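Extracellular solute-binding protein family 1 (Pseudothermotoga lettingae, PDB 5CI5) probably captures a sugar outside the cell for import by an ABC transporter, and holds alpha-D-tagatose in its pocket here. Local coordinates at residues T26-G31 / Q58-D63; G78-F83 / S309-D314; A82-G87 / A302-S307; Y130-Y135 / Y321-D326. One frame throughout, in Å; residues are numbered along the deposited sequence.

Contact 1: T26-G31 / Q58-D63. With T6T (alpha-D-tagatopyranose), chain C.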
# COMPACT_ATOMS: atom_id res chain seq x y z
N THR A 26 11.89 -21.85 -1.02
CA THR A 26 10.51 -21.49 -0.74
C THR A 26 10.35 -19.98 -0.83
O THR A 26 11.11 -19.25 -0.15
CB THR A 26 10.08 -21.98 0.66
OG1 THR A 26 10.22 -23.40 0.73
CG2 THR A 26 8.64 -21.62 0.98
N ILE A 27 9.37 -19.51 -1.61
CA ILE A 27 9.02 -18.10 -1.66
C ILE A 27 7.60 -17.87 -1.13
O ILE A 27 6.69 -18.59 -1.47
CB ILE A 27 9.16 -17.50 -3.09
CG1 ILE A 27 8.88 -15.99 -3.09
CG2 ILE A 27 8.27 -18.20 -4.12
CD1 ILE A 27 9.16 -15.28 -4.43
N TRP A 28 7.45 -16.87 -0.27
CA TRP A 28 6.14 -16.43 0.20
C TRP A 28 5.80 -15.11 -0.45
O TRP A 28 6.54 -14.13 -0.28
CB TRP A 28 6.13 -16.27 1.71
CG TRP A 28 6.10 -17.57 2.43
CD1 TRP A 28 6.26 -18.81 1.88
CD2 TRP A 28 5.87 -17.76 3.82
NE1 TRP A 28 6.15 -19.78 2.88
CE2 TRP A 28 5.90 -19.15 4.07
CE3 TRP A 28 5.63 -16.89 4.90
CZ2 TRP A 28 5.71 -19.68 5.34
CZ3 TRP A 28 5.43 -17.43 6.16
CH2 TRP A 28 5.48 -18.80 6.37
N ILE A 29 4.67 -15.09 -1.15
CA ILE A 29 4.19 -13.89 -1.84
C ILE A 29 2.93 -13.45 -1.13
O ILE A 29 1.99 -14.23 -0.96
CB ILE A 29 3.92 -14.16 -3.31
CG1 ILE A 29 5.17 -14.73 -3.97
CG2 ILE A 29 3.47 -12.88 -4.03
CD1 ILE A 29 4.99 -15.28 -5.36
N GLY A 30 2.94 -12.20 -0.69
CA GLY A 30 1.87 -11.67 0.12
C GLY A 30 1.34 -10.33 -0.34
O GLY A 30 2.03 -9.56 -1.00
N GLY A 31 0.09 -10.08 0.00
CA GLY A 31 -0.55 -8.83 -0.31
C GLY A 31 -1.46 -8.98 -1.50
O GLY A 31 -1.67 -10.09 -2.01
N GLN A 58 4.08 -20.11 -1.76
CA GLN A 58 2.86 -19.96 -0.97
C GLN A 58 2.37 -18.51 -1.11
O GLN A 58 3.16 -17.56 -1.00
CB GLN A 58 3.08 -20.34 0.50
CG GLN A 58 1.81 -20.35 1.36
CD GLN A 58 2.01 -21.06 2.70
OE1 GLN A 58 3.00 -21.75 2.91
NE2 GLN A 58 1.04 -20.88 3.61
N LEU A 59 1.08 -18.36 -1.40
CA LEU A 59 0.43 -17.07 -1.61
C LEU A 59 -0.40 -16.71 -0.40
O LEU A 59 -1.09 -17.55 0.17
CB LEU A 59 -0.47 -17.11 -2.85
CG LEU A 59 0.21 -17.58 -4.14
CD1 LEU A 59 -0.79 -17.72 -5.31
CD2 LEU A 59 1.33 -16.65 -4.50
N PHE A 60 -0.36 -15.43 -0.02
CA PHE A 60 -1.03 -14.96 1.18
C PHE A 60 -1.84 -13.70 0.91
O PHE A 60 -1.30 -12.73 0.38
CB PHE A 60 -0.04 -14.61 2.29
CG PHE A 60 0.80 -15.75 2.78
CD1 PHE A 60 1.90 -16.15 2.07
CD2 PHE A 60 0.50 -16.39 3.98
CE1 PHE A 60 2.70 -17.16 2.53
CE2 PHE A 60 1.31 -17.41 4.44
CZ PHE A 60 2.40 -17.81 3.70
N GLY A 61 -3.09 -13.68 1.35
CA GLY A 61 -3.86 -12.44 1.34
C GLY A 61 -3.28 -11.38 2.27
O GLY A 61 -2.62 -11.68 3.26
N PHE A 62 -3.55 -10.13 1.97
CA PHE A 62 -2.95 -9.05 2.73
C PHE A 62 -3.33 -9.03 4.19
O PHE A 62 -2.49 -8.81 5.03
CB PHE A 62 -3.32 -7.68 2.14
CG PHE A 62 -2.72 -6.52 2.91
CD1 PHE A 62 -1.35 -6.30 2.90
CD2 PHE A 62 -3.52 -5.69 3.65
CE1 PHE A 62 -0.79 -5.25 3.60
CE2 PHE A 62 -2.96 -4.63 4.37
CZ PHE A 62 -1.60 -4.41 4.35
N ASP A 63 -4.60 -9.25 4.50
CA ASP A 63 -5.12 -8.82 5.79
C ASP A 63 -4.53 -9.63 6.96
O ASP A 63 -4.51 -9.14 8.09
CB ASP A 63 -6.64 -8.91 5.81
CG ASP A 63 -7.32 -7.88 4.91
OD1 ASP A 63 -6.63 -7.11 4.22
OD2 ASP A 63 -8.57 -7.83 4.91
O3 T6T C . 0.83 -0.05 -0.78
C3 T6T C . 1.01 -1.44 -0.51
C4 T6T C . 1.45 -1.60 0.94
O4 T6T C . 2.62 -0.80 1.19
C5 T6T C . 0.31 -1.18 1.83
O5 T6T C . 0.67 -1.33 3.21
C6 T6T C . -0.94 -2.00 1.51
O6 T6T C . -1.30 -1.78 0.14
C2 T6T C . -0.27 -2.16 -0.78
O2 T6T C . -0.05 -3.58 -0.68
C1 T6T C . -0.81 -1.85 -2.20
O1 T6T C . 0.10 -2.11 -3.20
O HOH W 1 5.52 -22.61 2.58

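Contact 2: G78-F83 / S309-D314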
# COMPACT_ATOMS: atom_id res chain seq x y z
N GLY A 78 9.75 -21.49 7.71
CA GLY A 78 8.95 -20.93 6.63
C GLY A 78 9.73 -20.61 5.35
O GLY A 78 10.24 -21.53 4.70
N PRO A 79 9.82 -19.32 4.98
CA PRO A 79 10.36 -19.04 3.65
C PRO A 79 11.88 -18.79 3.58
O PRO A 79 12.52 -18.39 4.57
CB PRO A 79 9.62 -17.76 3.26
CG PRO A 79 9.52 -17.06 4.53
CD PRO A 79 9.25 -18.09 5.58
N ASP A 80 12.45 -19.02 2.40
CA ASP A 80 13.79 -18.58 2.07
C ASP A 80 13.79 -17.18 1.48
O ASP A 80 14.77 -16.45 1.60
CB ASP A 80 14.43 -19.55 1.09
CG ASP A 80 14.44 -20.96 1.62
OD1 ASP A 80 14.96 -21.13 2.73
OD2 ASP A 80 13.92 -21.88 0.97
N LEU A 81 12.69 -16.81 0.81
CA LEU A 81 12.49 -15.48 0.24
C LEU A 81 11.06 -15.08 0.54
O LEU A 81 10.16 -15.88 0.34
CB LEU A 81 12.76 -15.46 -1.27
CG LEU A 81 12.87 -14.08 -1.91
CD1 LEU A 81 14.06 -13.31 -1.43
CD2 LEU A 81 12.90 -14.24 -3.45
N ALA A 82 10.84 -13.87 1.07
CA ALA A 82 9.50 -13.45 1.51
C ALA A 82 9.22 -12.03 1.08
O ALA A 82 10.09 -11.18 1.15
CB ALA A 82 9.35 -13.53 3.04
N PHE A 83 7.98 -11.80 0.66
CA PHE A 83 7.46 -10.46 0.53
C PHE A 83 7.39 -9.79 1.90
O PHE A 83 6.98 -10.40 2.87
CB PHE A 83 6.06 -10.52 -0.09
CG PHE A 83 6.06 -10.34 -1.59
CD1 PHE A 83 6.80 -11.17 -2.42
CD2 PHE A 83 5.28 -9.33 -2.16
CE1 PHE A 83 6.80 -10.97 -3.80
CE2 PHE A 83 5.28 -9.13 -3.52
CZ PHE A 83 6.03 -9.95 -4.34
N SER A 309 17.37 -18.85 7.10
CA SER A 309 17.25 -19.67 5.90
C SER A 309 18.53 -20.46 5.61
O SER A 309 19.63 -19.90 5.65
CB SER A 309 16.90 -18.81 4.69
OG SER A 309 17.00 -19.58 3.50
N PRO A 310 18.37 -21.76 5.28
CA PRO A 310 19.51 -22.55 4.82
C PRO A 310 19.82 -22.39 3.32
O PRO A 310 20.73 -23.05 2.82
CB PRO A 310 19.06 -23.98 5.12
CG PRO A 310 17.60 -23.95 4.92
CD PRO A 310 17.13 -22.55 5.30
N ASN A 311 19.05 -21.55 2.63
CA ASN A 311 19.13 -21.43 1.17
C ASN A 311 19.37 -19.99 0.73
O ASN A 311 18.72 -19.50 -0.19
CB ASN A 311 17.84 -21.94 0.52
CG ASN A 311 17.60 -23.41 0.76
OD1 ASN A 311 18.50 -24.23 0.58
ND2 ASN A 311 16.39 -23.76 1.13
N LYS A 312 20.28 -19.30 1.40
CA LYS A 312 20.38 -17.86 1.22
C LYS A 312 20.90 -17.44 -0.14
O LYS A 312 20.50 -16.40 -0.67
CB LYS A 312 21.26 -17.26 2.29
CG LYS A 312 20.67 -17.43 3.65
CD LYS A 312 21.61 -16.86 4.70
CE LYS A 312 20.95 -16.86 6.04
NZ LYS A 312 21.88 -16.45 7.14
N GLU A 313 21.83 -18.20 -0.70
CA GLU A 313 22.39 -17.82 -1.98
C GLU A 313 21.36 -18.05 -3.11
O GLU A 313 21.20 -17.19 -3.98
CB GLU A 313 23.70 -18.58 -2.23
CG GLU A 313 24.76 -17.79 -2.96
CD GLU A 313 24.98 -16.40 -2.37
OE1 GLU A 313 25.20 -16.29 -1.15
OE2 GLU A 313 24.91 -15.43 -3.15
N ASP A 314 20.65 -19.18 -3.09
CA ASP A 314 19.62 -19.42 -4.10
C ASP A 314 18.45 -18.44 -3.94
O ASP A 314 17.79 -18.08 -4.91
CB ASP A 314 19.08 -20.84 -4.04
CG ASP A 314 20.06 -21.88 -4.59
OD1 ASP A 314 21.05 -21.51 -5.21
OD2 ASP A 314 19.81 -23.09 -4.39

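Contact 3: A82-G87 / A302-S307. With T6T (alpha-D-tagatopyranose), chain C.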
# COMPACT_ATOMS: atom_id res chain seq x y z
N ALA A 82 10.84 -13.87 1.07
CA ALA A 82 9.50 -13.45 1.51
C ALA A 82 9.22 -12.03 1.08
O ALA A 82 10.09 -11.18 1.15
CB ALA A 82 9.35 -13.53 3.04
N PHE A 83 7.98 -11.80 0.66
CA PHE A 83 7.46 -10.46 0.53
C PHE A 83 7.39 -9.79 1.90
O PHE A 83 6.98 -10.40 2.87
CB PHE A 83 6.06 -10.52 -0.09
CG PHE A 83 6.06 -10.34 -1.59
CD1 PHE A 83 6.80 -11.17 -2.42
CD2 PHE A 83 5.28 -9.33 -2.16
CE1 PHE A 83 6.80 -10.97 -3.80
CE2 PHE A 83 5.28 -9.13 -3.52
CZ PHE A 83 6.03 -9.95 -4.34
N ALA A 84 7.77 -8.52 1.94
CA ALA A 84 7.66 -7.72 3.16
C ALA A 84 7.25 -6.31 2.74
O ALA A 84 7.80 -5.73 1.80
CB ALA A 84 8.95 -7.70 3.96
N ASP A 85 6.26 -5.77 3.43
CA ASP A 85 5.71 -4.44 3.13
C ASP A 85 6.77 -3.34 3.30
O ASP A 85 7.50 -3.30 4.28
CB ASP A 85 4.50 -4.20 4.04
CG ASP A 85 3.56 -3.15 3.54
OD1 ASP A 85 4.02 -2.11 3.00
OD2 ASP A 85 2.34 -3.37 3.70
N LEU A 86 6.87 -2.45 2.31
CA LEU A 86 7.74 -1.29 2.44
C LEU A 86 7.32 -0.38 3.59
O LEU A 86 8.12 0.46 4.05
CB LEU A 86 7.77 -0.52 1.12
CG LEU A 86 8.37 -1.25 -0.09
CD1 LEU A 86 8.46 -0.25 -1.25
CD2 LEU A 86 9.73 -1.87 0.21
N GLY A 87 6.10 -0.55 4.08
CA GLY A 87 5.60 0.22 5.21
C GLY A 87 6.05 -0.32 6.55
O GLY A 87 5.23 -0.79 7.36
N ALA A 302 8.95 -5.38 -0.65
CA ALA A 302 10.33 -5.81 -0.85
C ALA A 302 10.44 -7.32 -0.71
O ALA A 302 9.58 -7.96 -0.11
CB ALA A 302 11.27 -5.15 0.16
N LEU A 303 11.49 -7.86 -1.30
CA LEU A 303 11.89 -9.24 -1.12
C LEU A 303 12.97 -9.29 -0.04
O LEU A 303 13.95 -8.56 -0.10
CB LEU A 303 12.43 -9.84 -2.43
CG LEU A 303 11.48 -9.71 -3.60
CD1 LEU A 303 12.19 -10.10 -4.90
CD2 LEU A 303 10.27 -10.58 -3.39
N VAL A 304 12.75 -10.14 0.96
CA VAL A 304 13.70 -10.29 2.08
C VAL A 304 14.08 -11.75 2.25
O VAL A 304 13.34 -12.64 1.86
CB VAL A 304 13.14 -9.74 3.43
CG1 VAL A 304 12.68 -8.31 3.24
CG2 VAL A 304 12.02 -10.61 3.98
N ILE A 305 15.25 -11.98 2.82
CA ILE A 305 15.79 -13.32 3.06
C ILE A 305 15.97 -13.51 4.55
O ILE A 305 16.78 -12.81 5.15
CB ILE A 305 17.14 -13.51 2.35
CG1 ILE A 305 16.95 -13.37 0.83
CG2 ILE A 305 17.76 -14.86 2.71
CD1 ILE A 305 18.25 -13.31 0.08
N PRO A 306 15.23 -14.45 5.16
CA PRO A 306 15.39 -14.64 6.60
C PRO A 306 16.80 -15.10 6.96
O PRO A 306 17.39 -15.91 6.25
CB PRO A 306 14.33 -15.71 6.94
CG PRO A 306 13.30 -15.55 5.86
CD PRO A 306 14.14 -15.29 4.63
N SER A 307 17.32 -14.59 8.08
CA SER A 307 18.64 -14.95 8.54
C SER A 307 18.70 -16.44 8.91
O SER A 307 19.79 -17.03 8.94
CB SER A 307 18.98 -14.09 9.74
OG SER A 307 18.01 -14.30 10.76
O3 T6T C . 0.83 -0.05 -0.78
C3 T6T C . 1.01 -1.44 -0.51
C4 T6T C . 1.45 -1.60 0.94
O4 T6T C . 2.62 -0.80 1.19
C5 T6T C . 0.31 -1.18 1.83
O5 T6T C . 0.67 -1.33 3.21
C6 T6T C . -0.94 -2.00 1.51
O6 T6T C . -1.30 -1.78 0.14
C2 T6T C . -0.27 -2.16 -0.78
O2 T6T C . -0.05 -3.58 -0.68
C1 T6T C . -0.81 -1.85 -2.20
O1 T6T C . 0.10 -2.11 -3.20

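Contact 4: Y130-Y135 / Y321-D326. With T6T (alpha-D-tagatopyranose), chain C.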
# COMPACT_ATOMS: atom_id res chain seq x y z
N TYR A 130 18.21 -4.37 4.02
CA TYR A 130 17.74 -5.71 4.34
C TYR A 130 16.60 -6.19 3.45
O TYR A 130 15.97 -7.22 3.74
CB TYR A 130 17.27 -5.75 5.79
CG TYR A 130 18.39 -5.77 6.82
CD1 TYR A 130 18.83 -4.61 7.42
CD2 TYR A 130 19.01 -6.96 7.17
CE1 TYR A 130 19.85 -4.62 8.36
CE2 TYR A 130 20.02 -6.99 8.11
CZ TYR A 130 20.44 -5.82 8.70
OH TYR A 130 21.45 -5.85 9.65
N GLY A 131 16.29 -5.44 2.39
CA GLY A 131 15.32 -5.88 1.42
C GLY A 131 15.55 -5.30 0.04
O GLY A 131 16.23 -4.27 -0.12
N LEU A 132 14.99 -5.97 -0.96
CA LEU A 132 15.06 -5.52 -2.35
C LEU A 132 13.66 -5.12 -2.78
O LEU A 132 12.82 -5.98 -2.97
CB LEU A 132 15.59 -6.63 -3.27
CG LEU A 132 15.57 -6.31 -4.77
CD1 LEU A 132 16.16 -4.93 -5.08
CD2 LEU A 132 16.27 -7.43 -5.52
N PRO A 133 13.39 -3.81 -2.91
CA PRO A 133 12.05 -3.39 -3.36
C PRO A 133 11.71 -4.03 -4.70
O PRO A 133 12.49 -3.91 -5.65
CB PRO A 133 12.18 -1.86 -3.47
CG PRO A 133 13.23 -1.53 -2.46
CD PRO A 133 14.24 -2.64 -2.62
N TRP A 134 10.56 -4.70 -4.77
CA TRP A 134 10.13 -5.40 -5.99
C TRP A 134 9.01 -4.65 -6.74
O TRP A 134 9.08 -4.50 -7.96
CB TRP A 134 9.68 -6.82 -5.65
CG TRP A 134 9.33 -7.58 -6.90
CD1 TRP A 134 10.22 -8.14 -7.79
CD2 TRP A 134 8.03 -7.78 -7.46
NE1 TRP A 134 9.54 -8.70 -8.85
CE2 TRP A 134 8.20 -8.50 -8.67
CE3 TRP A 134 6.72 -7.46 -7.05
CZ2 TRP A 134 7.13 -8.88 -9.49
CZ3 TRP A 134 5.65 -7.85 -7.87
CH2 TRP A 134 5.87 -8.56 -9.07
N TYR A 135 7.95 -4.23 -6.05
CA TYR A 135 7.02 -3.28 -6.65
C TYR A 135 6.75 -2.16 -5.68
O TYR A 135 6.97 -2.28 -4.48
CB TYR A 135 5.71 -3.94 -7.11
CG TYR A 135 4.53 -4.04 -6.16
CD1 TYR A 135 3.76 -2.93 -5.85
CD2 TYR A 135 4.11 -5.28 -5.67
CE1 TYR A 135 2.63 -3.05 -5.04
CE2 TYR A 135 2.98 -5.41 -4.88
CZ TYR A 135 2.24 -4.29 -4.57
OH TYR A 135 1.11 -4.48 -3.79
N TYR A 321 16.47 -12.48 -10.16
CA TYR A 321 15.68 -12.80 -11.34
C TYR A 321 14.35 -12.04 -11.33
O TYR A 321 13.96 -11.41 -12.32
CB TYR A 321 15.45 -14.31 -11.45
CG TYR A 321 14.30 -14.69 -12.36
CD1 TYR A 321 14.47 -14.84 -13.73
CD2 TYR A 321 13.02 -14.86 -11.85
CE1 TYR A 321 13.38 -15.17 -14.56
CE2 TYR A 321 11.94 -15.18 -12.66
CZ TYR A 321 12.13 -15.34 -14.01
OH TYR A 321 11.03 -15.66 -14.81
N LEU A 322 13.65 -12.10 -10.21
CA LEU A 322 12.35 -11.46 -10.11
C LEU A 322 12.39 -9.95 -10.31
O LEU A 322 11.41 -9.37 -10.75
CB LEU A 322 11.70 -11.76 -8.77
CG LEU A 322 11.25 -13.19 -8.56
CD1 LEU A 322 10.76 -13.38 -7.17
CD2 LEU A 322 10.15 -13.58 -9.57
N THR A 323 13.52 -9.33 -9.99
CA THR A 323 13.65 -7.88 -10.08
C THR A 323 14.52 -7.51 -11.28
O THR A 323 15.07 -6.41 -11.31
CB THR A 323 14.21 -7.29 -8.77
OG1 THR A 323 13.68 -8.02 -7.65
CG2 THR A 323 13.82 -5.84 -8.63
N SER A 324 14.61 -8.40 -12.27
CA SER A 324 15.34 -8.12 -13.50
C SER A 324 14.50 -7.33 -14.50
O SER A 324 13.27 -7.29 -14.42
CB SER A 324 15.82 -9.42 -14.17
OG SER A 324 14.70 -10.16 -14.64
N PHE A 325 15.19 -6.69 -15.42
CA PHE A 325 14.55 -5.90 -16.45
C PHE A 325 13.56 -6.75 -17.26
O PHE A 325 12.41 -6.35 -17.44
CB PHE A 325 15.63 -5.29 -17.35
CG PHE A 325 15.09 -4.42 -18.44
CD1 PHE A 325 14.69 -3.12 -18.20
CD2 PHE A 325 14.98 -4.91 -19.72
CE1 PHE A 325 14.20 -2.32 -19.22
CE2 PHE A 325 14.49 -4.11 -20.74
CZ PHE A 325 14.11 -2.81 -20.48
N ASP A 326 13.99 -7.91 -17.76
CA ASP A 326 13.13 -8.69 -18.65
C ASP A 326 11.85 -9.12 -17.94
O ASP A 326 10.77 -9.06 -18.52
CB ASP A 326 13.85 -9.92 -19.20
CG ASP A 326 14.91 -9.55 -20.23
OD1 ASP A 326 14.86 -8.43 -20.77
OD2 ASP A 326 15.78 -10.41 -20.51
O3 T6T C . 0.83 -0.05 -0.78
C3 T6T C . 1.01 -1.44 -0.51
C4 T6T C . 1.45 -1.60 0.94
O4 T6T C . 2.62 -0.80 1.19
C5 T6T C . 0.31 -1.18 1.83
O5 T6T C . 0.67 -1.33 3.21
C6 T6T C . -0.94 -2.00 1.51
O6 T6T C . -1.30 -1.78 0.14
C2 T6T C . -0.27 -2.16 -0.78
O2 T6T C . -0.05 -3.58 -0.68
C1 T6T C . -0.81 -1.85 -2.20
O1 T6T C . 0.10 -2.11 -3.20

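Contact 1: T26-G31 / Q58-D63
The carbonyl oxygen of I29 serves several groups of the neighbouring strand at once. F60 N bonds to I29 O at 2.8 Å, L59 turns its CA hydrogen to the same oxygen, and the F60 ring meets it with its edge at CD1. The F60 N-H bond is bent, with 141° at the hydrogen. I29 N to Q58 O (2.9 Å), Q58 N to I27 O and G31 N to F60 O complete the parallel ladder. Such a pair is what a beta-alpha-beta crossover produces: the chain leaves strand 25-30, passes through helix 37-51 and returns in strand 55-60 alongside its start. W28 and F60 share one face of the sheet. F60 CZ sits over the centre of the indole and CE1 comes within 3.4 Å of W28 CG, with the planes inclined at 47°. Q58 lies beside the same indole, CB against CD1 of W28, but its amide meets W28 through a water that accepts from W28 NE1 at 2.9 Å and donates to Q58 OE1 at 2.7 Å. I29 CB and L59 CD2 pack at 3.8 Å on the reverse face. Beyond the strands, F62 sets CB on G31 CA, and its CG, anti to the backbone N (chi1 180°), carries the ring away to the sugar, where CZ of F62 lies 3.8 Å from tagatose C6.

Contact 2: G78-F83 / S309-D314
D80 turns its CB toward S309 and N311 and ends in a carboxylate shared between them. Next to the backbone, D80 CB lies 3.5 Å from S309 OG, the atom that the carboxylate then bonds. CG stands beside the backbone N (chi1 -57°), a setting that lets both oxygens meet the 309-314 segment, and CG itself has N311 ND2 nearby. OD1 receives the hydroxyl of S309 at 2.7 Å between OD1 and OG, on the anti side and moderately out of the carboxylate plane; P310 CD packs against the same oxygen. OD2 of D80 accepts from N311 ND2 at 3.1 Å. The donor comes from above the carboxylate plane, while OD2 itself lies close to the plane of the N311 amide, and the two planes stand 78° apart; a second, weak bond runs from ND2 to OD1. S309 OG also accepts from N311 N at 3.0 Å, closing an ST turn that shapes the chain just ahead of helix 312-322, with N311 at its N-cap position. D80 thus ties the entry of strand 81-85 to the start of that helix, far from the sugar. K23 forms a salt bridge to OD1, and T26 N bonds OD2. With an alanine here, the S309 hydroxyl and the N311 amide would probably be left without this acceptor, and K23 without this countercharge. The chemistry implies a buried carboxylate whose charge is likely to be steadied by K23 and by several donors spread over both oxygens.

Contact 3: A82-G87 / A302-S307
V304 spreads its two methyls over two alanines of the adjacent strand: CG1 lies 3.8 Å from A84 CB, while CG2, wedged between its own backbone N and carbonyl carbon, rests near A82 CB. Farther along this face, L86 bends back to set CD2 3.6 Å from A302 CB. The reverse face carries F83 and L303, side by side, with F83 CE1 and L303 CD2 3.5 Å apart. Between the faces runs the antiparallel ladder. A82 and V304 exchange two bonds, as do A84 and A302, the A302 N to A84 O bond being short at 2.7 Å. Strand 298-304, returning from a remote part of the chain, thereby enters the otherwise parallel order of 55-60, 25-30 and 81-85, as expected of a type 2 periplasmic-binding fold. At the polar end D85 points away into the pocket. G87 N reaches D85 OD1 from above the carboxylate plane at 2.8 Å, an Asx turn. Tagatose O4 donates to D85 OD1 at 2.6 Å and O5 to OD2 at 2.7 Å. A leucine in place of D85 would probably leave both hydroxyls and G87 N without this acceptor. One carboxylate, steadied by its own turn, thus reads two neighbouring sugar hydroxyls.

Contact 4: Y130-Y135 / Y321-D326
W134 and L322 make a buried strand-to-helix contact, in which the indole of strand 128-138 bonds to the C-terminal end of helix 312-322. W134 NE1 donates to L322 O at 2.7 Å, with 148° at the hydrogen. The acceptor lies near the indole plane, yet the donor stands above the carbonyl plane, well off the usual lone-pair directions. With CG anti to its backbone N (chi1 -176°), W134 carries its ring edge up to this helix end, where L322 CB also packs 3.7 Å from NE1 of W134. T323, the first residue to leave helical geometry, lies beside the indole. Its OG1 lies in the ring plane at the edge, 3.5 Å from W134 CD1, and meets L132 CD2 tip to tip at 3.4 Å; the hydroxyl's polar partner is A319 O, a turn earlier. T323 CG2 rests on P133 O. S324 then closes the turn, since its N and OG both bond to Y321 O (OG at 2.7 Å), and it takes the N-cap position of helix 325-335. W134 and Y135 form a classic beta bulge opposite W301. W134 meets the helix end, while Y135 brings its OH to 2.6 Å from tagatose O1. Around the indole gather W40 from helix 37-51 and W328 and W331 from helix 325-335, W331 edge-to-face, so the ring sits where two further helices meet the strand and the end of helix 312-322.

In the fold
The four contacts sit on one mixed sheet and the helices beside it. Contact 1 closes first along the chain, before any other opens; contacts 2 and 3 both start from strand 81-85, and contact 4 crosses both, its first segment falling between their two and its second after them. Neighbouring centres lie about 10 to 11 Å apart from contact 2 to 3 and from contact 3 to either 1 or 4, while contacts 1 and 4 are about 16 Å apart. Contacts 1, 3 and 4 each send a residue to the sugar, whereas contact 2 lies at the far end of strand 81-85. Sheet and adjoining turn thus bring residues distant in sequence to the sugar.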